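Local coordinates for nucleoside-diphosphate-sugar pyrophosphorylase (Vibrio cholerae, PDB 4EVW), which probably catalyses the transfer of a nucleotidyl group onto a sugar phosphate, yielding a nucleoside-diphosphate sugar and pyrophosphate, at residues A[26-32]-A[238-242]; A[44-49]-A[70-74]. The protein carries 1 engineered substitution. All coordinates share one frame; numbering follows the deposited sequence.

Interaction 1: A[26-32]-A[238-242]; sequences EAHGQTL and YTDFL
Y238 and F241 both swing their rings away from the backbone N (chi1 171° and -177°), which sends them from the helix 238-242 against E26, A27 and H28 of the hairpin 26-31 and the L32 that follows it. The phenol of Y238 comes in lengthwise: its OH donates to E26 O at 2.7 Å, with the carbonyl oxygen at the ring edge near its plane. H28 answers from the hairpin tip. Its NE2 donates over 2.7 Å to F241 O, a carbonyl of the last turn of helix 235-243. The same imidazole presents its edge to the face of F241, the ring centroids 5.0 Å apart and the planes at 81°, a T-shaped pair in which CD2 stands over the rim of the phenyl. Thus one histidine grips both the backbone and the side chain of one residue. A27 CB lies 3.6 Å from F241 CE2 and presses tightly on L242 CD1 at 3.5 Å. L32 adds its CD1, 3.8 Å from Y238 CD1. The type I' turn from A27 to Q30 joins strands 26-27 and 30-31, and T31 caps the helix 32-37 that follows. From that helix H35 bonds A27 O and meets the F241 ring edge-to-face, so the C-terminal helix 235-243 lies against both the hairpin and helix 32-37.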
ATOM      1  N   GLU A  26      -2.313 -10.993  17.061  1.00 28.75           N
ATOM      2  CA  GLU A  26      -0.938 -11.390  17.346  1.00 35.82           C
ATOM      3  C   GLU A  26      -0.528 -12.707  16.700  1.00 36.77           C
ATOM      4  O   GLU A  26      -1.355 -13.578  16.440  1.00 34.76           O
ATOM      5  CB  GLU A  26      -0.728 -11.465  18.863  1.00 44.46           C
ATOM      6  CG  GLU A  26      -0.932 -10.129  19.580  1.00 57.42           C
ATOM      7  CD  GLU A  26      -0.806 -10.231  21.092  1.00 72.90           C
ATOM      8  OE1 GLU A  26       0.216 -10.769  21.572  1.00 76.61           O
ATOM      9  OE2 GLU A  26      -1.724  -9.766  21.802  1.00 80.39           O
ATOM     10  N   ALA A  27       0.766 -12.830  16.425  1.00 33.90           N
ATOM     11  CA  ALA A  27       1.316 -14.031  15.825  1.00 34.89           C
ATOM     12  C   ALA A  27       2.814 -14.073  16.087  1.00 35.03           C
ATOM     13  O   ALA A  27       3.528 -13.097  15.850  1.00 30.42           O
ATOM     14  CB  ALA A  27       1.042 -14.054  14.318  1.00 33.80           C
ATOM     15  N   HIS A  28       3.278 -15.203  16.605  1.00 41.51           N
ATOM     16  CA  HIS A  28       4.694 -15.398  16.877  1.00 44.13           C
ATOM     17  C   HIS A  28       5.344 -14.308  17.724  1.00 45.35           C
ATOM     18  O   HIS A  28       6.503 -13.949  17.502  1.00 50.11           O
ATOM     19  CB  HIS A  28       5.434 -15.541  15.551  1.00 40.51           C
ATOM     20  CG  HIS A  28       4.838 -16.575  14.648  1.00 47.65           C
ATOM     21  ND1 HIS A  28       4.674 -17.888  15.030  1.00 55.17           N
ATOM     22  CD2 HIS A  28       4.356 -16.487  13.385  1.00 48.77           C
ATOM     23  CE1 HIS A  28       4.115 -18.567  14.044  1.00 58.01           C
ATOM     24  NE2 HIS A  28       3.912 -17.740  13.034  1.00 54.39           N
ATOM     25  N   GLY A  29       4.597 -13.776  18.686  1.00 45.90           N
ATOM     26  CA  GLY A  29       5.152 -12.766  19.570  1.00 46.49           C
ATOM     27  C   GLY A  29       4.911 -11.301  19.264  1.00 43.44           C
ATOM     28  O   GLY A  29       5.318 -10.440  20.046  1.00 45.88           O
ATOM     29  N   GLN A  30       4.265 -10.996  18.144  1.00 32.88           N
ATOM     30  CA  GLN A  30       3.998  -9.602  17.813  1.00 35.25           C
ATOM     31  C   GLN A  30       2.764  -9.424  16.935  1.00 32.33           C
ATOM     32  O   GLN A  30       2.310 -10.363  16.282  1.00 33.36           O
ATOM     33  CB  GLN A  30       5.229  -8.974  17.147  1.00 39.59           C
ATOM     34  CG  GLN A  30       5.666  -9.627  15.852  1.00 50.29           C
ATOM     35  CD  GLN A  30       6.969  -9.047  15.324  1.00 62.00           C
ATOM     36  OE1 GLN A  30       7.387  -9.350  14.207  1.00 64.76           O
ATOM     37  NE2 GLN A  30       7.617  -8.212  16.129  1.00 64.17           N
ATOM     38  N   THR A  31       2.225  -8.207  16.934  1.00 32.20           N
ATOM     39  CA  THR A  31       1.032  -7.890  16.160  1.00 25.18           C
ATOM     40  C   THR A  31       1.276  -7.918  14.662  1.00 27.91           C
ATOM     41  O   THR A  31       2.404  -7.747  14.201  1.00 26.50           O
ATOM     42  CB  THR A  31       0.480  -6.501  16.533  1.00 28.00           C
ATOM     43  OG1 THR A  31       1.466  -5.498  16.243  1.00 28.67           O
ATOM     44  CG2 THR A  31       0.125  -6.453  18.018  1.00 32.26           C
ATOM     45  N   LEU A  32       0.216  -8.139  13.895  1.00 21.78           N
ATOM     46  CA  LEU A  32       0.357  -8.166  12.451  1.00 23.37           C
ATOM     47  C   LEU A  32       0.859  -6.792  11.996  1.00 22.62           C
ATOM     48  O   LEU A  32       1.594  -6.691  11.014  1.00 23.67           O
ATOM     49  CB  LEU A  32      -0.980  -8.538  11.793  1.00 22.84           C
ATOM     50  CG  LEU A  32      -1.480  -9.944  12.175  1.00 23.77           C
ATOM     51  CD1 LEU A  32      -2.697 -10.314  11.334  1.00 31.92           C
ATOM     52  CD2 LEU A  32      -0.371 -10.962  11.953  1.00 26.17           C
ATOM     53  N   TYR A 238      -4.167 -15.864   7.881  1.00 31.84           N
ATOM     54  CA  TYR A 238      -3.711 -15.592   9.241  1.00 30.36           C
ATOM     55  C   TYR A 238      -3.516 -16.927   9.964  1.00 32.56           C
ATOM     56  O   TYR A 238      -2.550 -17.112  10.710  1.00 36.61           O
ATOM     57  CB  TYR A 238      -4.736 -14.716   9.979  1.00 28.85           C
ATOM     58  CG  TYR A 238      -4.478 -14.545  11.460  1.00 30.81           C
ATOM     59  CD1 TYR A 238      -3.279 -14.003  11.931  1.00 31.68           C
ATOM     60  CD2 TYR A 238      -5.440 -14.926  12.397  1.00 30.95           C
ATOM     61  CE1 TYR A 238      -3.048 -13.847  13.300  1.00 31.77           C
ATOM     62  CE2 TYR A 238      -5.219 -14.775  13.760  1.00 36.25           C
ATOM     63  CZ  TYR A 238      -4.025 -14.237  14.208  1.00 33.75           C
ATOM     64  OH  TYR A 238      -3.821 -14.093  15.560  1.00 32.10           O
ATOM     65  N   THR A 239      -4.436 -17.858   9.733  1.00 33.65           N
ATOM     66  CA  THR A 239      -4.349 -19.182  10.340  1.00 40.04           C
ATOM     67  C   THR A 239      -3.093 -19.880   9.825  1.00 38.80           C
ATOM     68  O   THR A 239      -2.344 -20.476  10.600  1.00 36.47           O
ATOM     69  CB  THR A 239      -5.589 -20.035   9.990  1.00 42.09           C
ATOM     70  OG1 THR A 239      -6.753 -19.446  10.582  1.00 44.43           O
ATOM     71  CG2 THR A 239      -5.431 -21.459  10.506  1.00 52.74           C
ATOM     72  N   ASP A 240      -2.860 -19.794   8.517  1.00 37.90           N
ATOM     73  CA  ASP A 240      -1.684 -20.414   7.913  1.00 42.11           C
ATOM     74  C   ASP A 240      -0.401 -19.809   8.470  1.00 43.13           C
ATOM     75  O   ASP A 240       0.572 -20.522   8.714  1.00 40.60           O
ATOM     76  CB  ASP A 240      -1.700 -20.254   6.389  1.00 49.99           C
ATOM     77  CG  ASP A 240      -2.840 -21.009   5.732  1.00 65.39           C
ATOM     78  OD1 ASP A 240      -3.280 -22.031   6.298  1.00 69.87           O
ATOM     79  OD2 ASP A 240      -3.284 -20.589   4.641  1.00 69.83           O
ATOM     80  N   PHE A 241      -0.396 -18.493   8.666  1.00 36.04           N
ATOM     81  CA  PHE A 241       0.779 -17.813   9.202  1.00 32.64           C
ATOM     82  C   PHE A 241       1.026 -18.266  10.634  1.00 37.97           C
ATOM     83  O   PHE A 241       2.170 -18.353  11.082  1.00 44.68           O
ATOM     84  CB  PHE A 241       0.580 -16.295   9.165  1.00 33.28           C
ATOM     85  CG  PHE A 241       1.777 -15.515   9.630  1.00 38.07           C
ATOM     86  CD1 PHE A 241       3.010 -15.656   8.997  1.00 35.06           C
ATOM     87  CD2 PHE A 241       1.668 -14.624  10.695  1.00 40.40           C
ATOM     88  CE1 PHE A 241       4.117 -14.921   9.419  1.00 35.52           C
ATOM     89  CE2 PHE A 241       2.768 -13.884  11.125  1.00 37.76           C
ATOM     90  CZ  PHE A 241       3.996 -14.033  10.485  1.00 36.69           C
ATOM     91  N   LEU A 242      -0.057 -18.557  11.348  1.00 34.12           N
ATOM     92  CA  LEU A 242       0.033 -19.012  12.731  1.00 44.01           C
ATOM     93  C   LEU A 242       0.708 -20.387  12.826  1.00 54.06           C
ATOM     94  O   LEU A 242       1.362 -20.694  13.822  1.00 55.61           O
ATOM     95  CB  LEU A 242      -1.371 -19.066  13.345  1.00 47.48           C
ATOM     96  CG  LEU A 242      -1.683 -18.193  14.568  1.00 51.40           C
ATOM     97  CD1 LEU A 242      -0.715 -17.030  14.664  1.00 40.26           C
ATOM     98  CD2 LEU A 242      -3.117 -17.698  14.470  1.00 50.35           C
TER

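Interaction 2: A[44-49]-A[70-74]; sequences FASTPF and LGIKQ
I72 lies against both F44 and F49, whose rings also meet, F49 CZ at the edge of the F44 ring, and its three outer carbons divide the work. CG1 sits over one face of the F44 ring, 3.7 Å from its centroid, in a CH-pi contact displaced toward the rim. CD1 stands almost squarely over the centre of the F49 ring, 4.2 Å from that centroid, while CG2 touches F49 CD1 at 3.5 Å. The branching makes this possible: chi1 of -63° leaves CG1 beside the backbone N and CG2 anti to it, so that the CG1-CD1 arm runs from the F44 face to the F49 face while CG2 meets F49 as well. On the same side of the F44 ring, L70 CB comes within 3.9 Å of CE2, and V37 of helix 32-37 packs on the same cluster. Two backbone bonds bracket this part, one of 2.9 Å from K73 N to F44 O and one of 3.0 Å from F49 N to Q74 O. Q74 O also receives the CA-H of P48.

The other side is looser and wetter. A water accepts from Q74 N at 2.9 Å and bridges toward F44 O and T47 O, linking the two backbones. A45 and Q74 are exposed, and the ends of K73 and Q74 lead away from the contact. With G71, at positive phi, ending helix 59-70 in a Schellman motif, the pair of loops feeds the parallel strands 49-54 and 75-80, the two ends of a beta-alpha-beta crossover as in the Rossmann-like fold of sugar nucleotidyltransferases.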
ATOM      1  N   PHE A  44      13.843   2.625   9.418  1.00 21.85           N
ATOM      2  CA  PHE A  44      13.305   3.217  10.640  1.00 20.26           C
ATOM      3  C   PHE A  44      14.036   4.472  11.108  1.00 25.83           C
ATOM      4  O   PHE A  44      13.429   5.377  11.674  1.00 21.75           O
ATOM      5  CB  PHE A  44      13.321   2.188  11.779  1.00 19.54           C
ATOM      6  CG  PHE A  44      12.279   1.110  11.649  1.00 20.37           C
ATOM      7  CD1 PHE A  44      11.327   1.155  10.636  1.00 24.11           C
ATOM      8  CD2 PHE A  44      12.229   0.068  12.570  1.00 25.67           C
ATOM      9  CE1 PHE A  44      10.336   0.181  10.545  1.00 22.49           C
ATOM     10  CE2 PHE A  44      11.245  -0.912  12.488  1.00 27.30           C
ATOM     11  CZ  PHE A  44      10.296  -0.856  11.473  1.00 23.49           C
ATOM     12  N   ALA A  45      15.341   4.525  10.877  1.00 25.29           N
ATOM     13  CA  ALA A  45      16.131   5.664  11.335  1.00 27.07           C
ATOM     14  C   ALA A  45      16.184   6.850  10.377  1.00 28.44           C
ATOM     15  O   ALA A  45      16.424   7.978  10.796  1.00 32.99           O
ATOM     16  CB  ALA A  45      17.558   5.196  11.631  1.00 28.86           C
ATOM     17  N   SER A  46      15.919   6.595   9.102  1.00 24.77           N
ATOM     18  CA  SER A  46      16.059   7.611   8.061  1.00 29.98           C
ATOM     19  C   SER A  46      14.850   8.106   7.292  1.00 27.38           C
ATOM     20  O   SER A  46      14.867   9.208   6.734  1.00 28.25           O
ATOM     21  CB  SER A  46      17.023   7.068   7.013  1.00 36.71           C
ATOM     22  OG  SER A  46      16.429   5.950   6.356  1.00 32.81           O
ATOM     23  N   THR A  47      13.816   7.286   7.237  1.00 26.11           N
ATOM     24  CA  THR A  47      12.659   7.600   6.418  1.00 20.62           C
ATOM     25  C   THR A  47      11.386   7.868   7.193  1.00 21.09           C
ATOM     26  O   THR A  47      11.074   7.163   8.144  1.00 25.57           O
ATOM     27  CB  THR A  47      12.427   6.419   5.456  1.00 25.78           C
ATOM     28  OG1 THR A  47      13.669   6.085   4.824  1.00 26.01           O
ATOM     29  CG2 THR A  47      11.388   6.752   4.399  1.00 18.97           C
ATOM     30  N   PRO A  48      10.633   8.905   6.799  1.00 24.91           N
ATOM     31  CA  PRO A  48       9.394   9.174   7.530  1.00 23.26           C
ATOM     32  C   PRO A  48       8.314   8.155   7.169  1.00 17.84           C
ATOM     33  O   PRO A  48       8.293   7.625   6.054  1.00 17.97           O
ATOM     34  CB  PRO A  48       9.033  10.593   7.090  1.00 28.50           C
ATOM     35  CG  PRO A  48       9.599  10.673   5.703  1.00 25.21           C
ATOM     36  CD  PRO A  48      10.930   9.977   5.831  1.00 25.93           C
ATOM     37  N   PHE A  49       7.439   7.871   8.127  1.00 19.89           N
ATOM     38  CA  PHE A  49       6.323   6.947   7.927  1.00 21.01           C
ATOM     39  C   PHE A  49       5.032   7.704   8.193  1.00 19.37           C
ATOM     40  O   PHE A  49       4.952   8.501   9.130  1.00 22.76           O
ATOM     41  CB  PHE A  49       6.364   5.770   8.918  1.00 20.21           C
ATOM     42  CG  PHE A  49       7.396   4.736   8.604  1.00 19.99           C
ATOM     43  CD1 PHE A  49       8.749   5.029   8.721  1.00 17.59           C
ATOM     44  CD2 PHE A  49       7.015   3.461   8.187  1.00 19.72           C
ATOM     45  CE1 PHE A  49       9.712   4.072   8.430  1.00 22.37           C
ATOM     46  CE2 PHE A  49       7.970   2.495   7.891  1.00 22.64           C
ATOM     47  CZ  PHE A  49       9.322   2.801   8.013  1.00 23.52           C
ATOM     48  N   LEU A  70       9.099   0.355  17.969  1.00 29.02           N
ATOM     49  CA  LEU A  70       9.870  -0.239  16.879  1.00 30.60           C
ATOM     50  C   LEU A  70      11.118   0.581  16.602  1.00 29.47           C
ATOM     51  O   LEU A  70      12.057   0.111  15.959  1.00 29.44           O
ATOM     52  CB  LEU A  70       9.017  -0.315  15.613  1.00 27.26           C
ATOM     53  CG  LEU A  70       7.949  -1.407  15.618  1.00 33.85           C
ATOM     54  CD1 LEU A  70       6.992  -1.226  14.450  1.00 33.87           C
ATOM     55  CD2 LEU A  70       8.634  -2.756  15.545  1.00 40.39           C
ATOM     56  N   GLY A  71      11.121   1.814  17.090  1.00 26.75           N
ATOM     57  CA  GLY A  71      12.258   2.682  16.876  1.00 29.17           C
ATOM     58  C   GLY A  71      12.136   3.509  15.611  1.00 25.62           C
ATOM     59  O   GLY A  71      13.142   3.930  15.054  1.00 23.36           O
ATOM     60  N   ILE A  72      10.915   3.738  15.139  1.00 18.86           N
ATOM     61  CA  ILE A  72      10.747   4.560  13.942  1.00 18.33           C
ATOM     62  C   ILE A  72      10.958   5.991  14.428  1.00 25.76           C
ATOM     63  O   ILE A  72      10.186   6.506  15.232  1.00 24.04           O
ATOM     64  CB  ILE A  72       9.343   4.378  13.329  1.00 21.30           C
ATOM     65  CG1 ILE A  72       9.176   2.924  12.869  1.00 24.98           C
ATOM     66  CG2 ILE A  72       9.166   5.309  12.136  1.00 19.86           C
ATOM     67  CD1 ILE A  72       7.802   2.590  12.308  1.00 23.25           C
ATOM     68  N   LYS A  73      12.020   6.621  13.943  1.00 27.19           N
ATOM     69  CA  LYS A  73      12.378   7.959  14.394  1.00 30.19           C
ATOM     70  C   LYS A  73      11.525   9.122  13.911  1.00 28.14           C
ATOM     71  O   LYS A  73      11.438  10.144  14.587  1.00 27.53           O
ATOM     72  CB  LYS A  73      13.859   8.204  14.098  1.00 27.54           C
ATOM     73  CG  LYS A  73      14.763   7.242  14.873  1.00 30.94           C
ATOM     74  CD  LYS A  73      14.375   7.235  16.358  1.00 35.74           C
ATOM     75  CE  LYS A  73      15.138   6.191  17.167  1.00 46.36           C
ATOM     76  NZ  LYS A  73      14.707   6.195  18.600  1.00 52.48           N
ATOM     77  N   GLN A  74      10.900   8.988  12.747  1.00 20.83           N
ATOM     78  CA  GLN A  74      10.037  10.054  12.263  1.00 22.50           C
ATOM     79  C   GLN A  74       8.769   9.464  11.686  1.00 23.97           C
ATOM     80  O   GLN A  74       8.800   8.744  10.686  1.00 22.40           O
ATOM     81  CB  GLN A  74      10.735  10.908  11.198  1.00 27.43           C
ATOM     82  CG  GLN A  74      11.723  11.929  11.746  1.00 40.31           C
ATOM     83  CD  GLN A  74      11.118  12.851  12.805  1.00 46.42           C
ATOM     84  OE1 GLN A  74      10.065  13.462  12.598  1.00 39.11           O
ATOM     85  NE2 GLN A  74      11.796  12.960  13.942  1.00 42.84           N
TER
HETATM   86  O   HOH W   1      11.983   7.342  10.552  1.00 25.12           O

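In the fold
The two contacts illustrate how parts of one chain are joined at different ranges of sequence. Interaction 1 joins residues 26-32 near the start of the chain to 238-242 near its end, and both segments of interaction 2 fall between these. Their centres lie 23 Å apart and their nearest atoms about 6 Å, without touching. Helix 32-37 links them: it begins at the hairpin of interaction 1 and offers V37 to the cluster of interaction 2. Helix 59-70, which ends at interaction 2, also meets T31. Interaction 2 joins the loops leading into the neighbouring parallel strands 49-54 and 75-80 of the main sheet, whereas interaction 1 brings the C-terminal helix back to the N-terminal part of the fold.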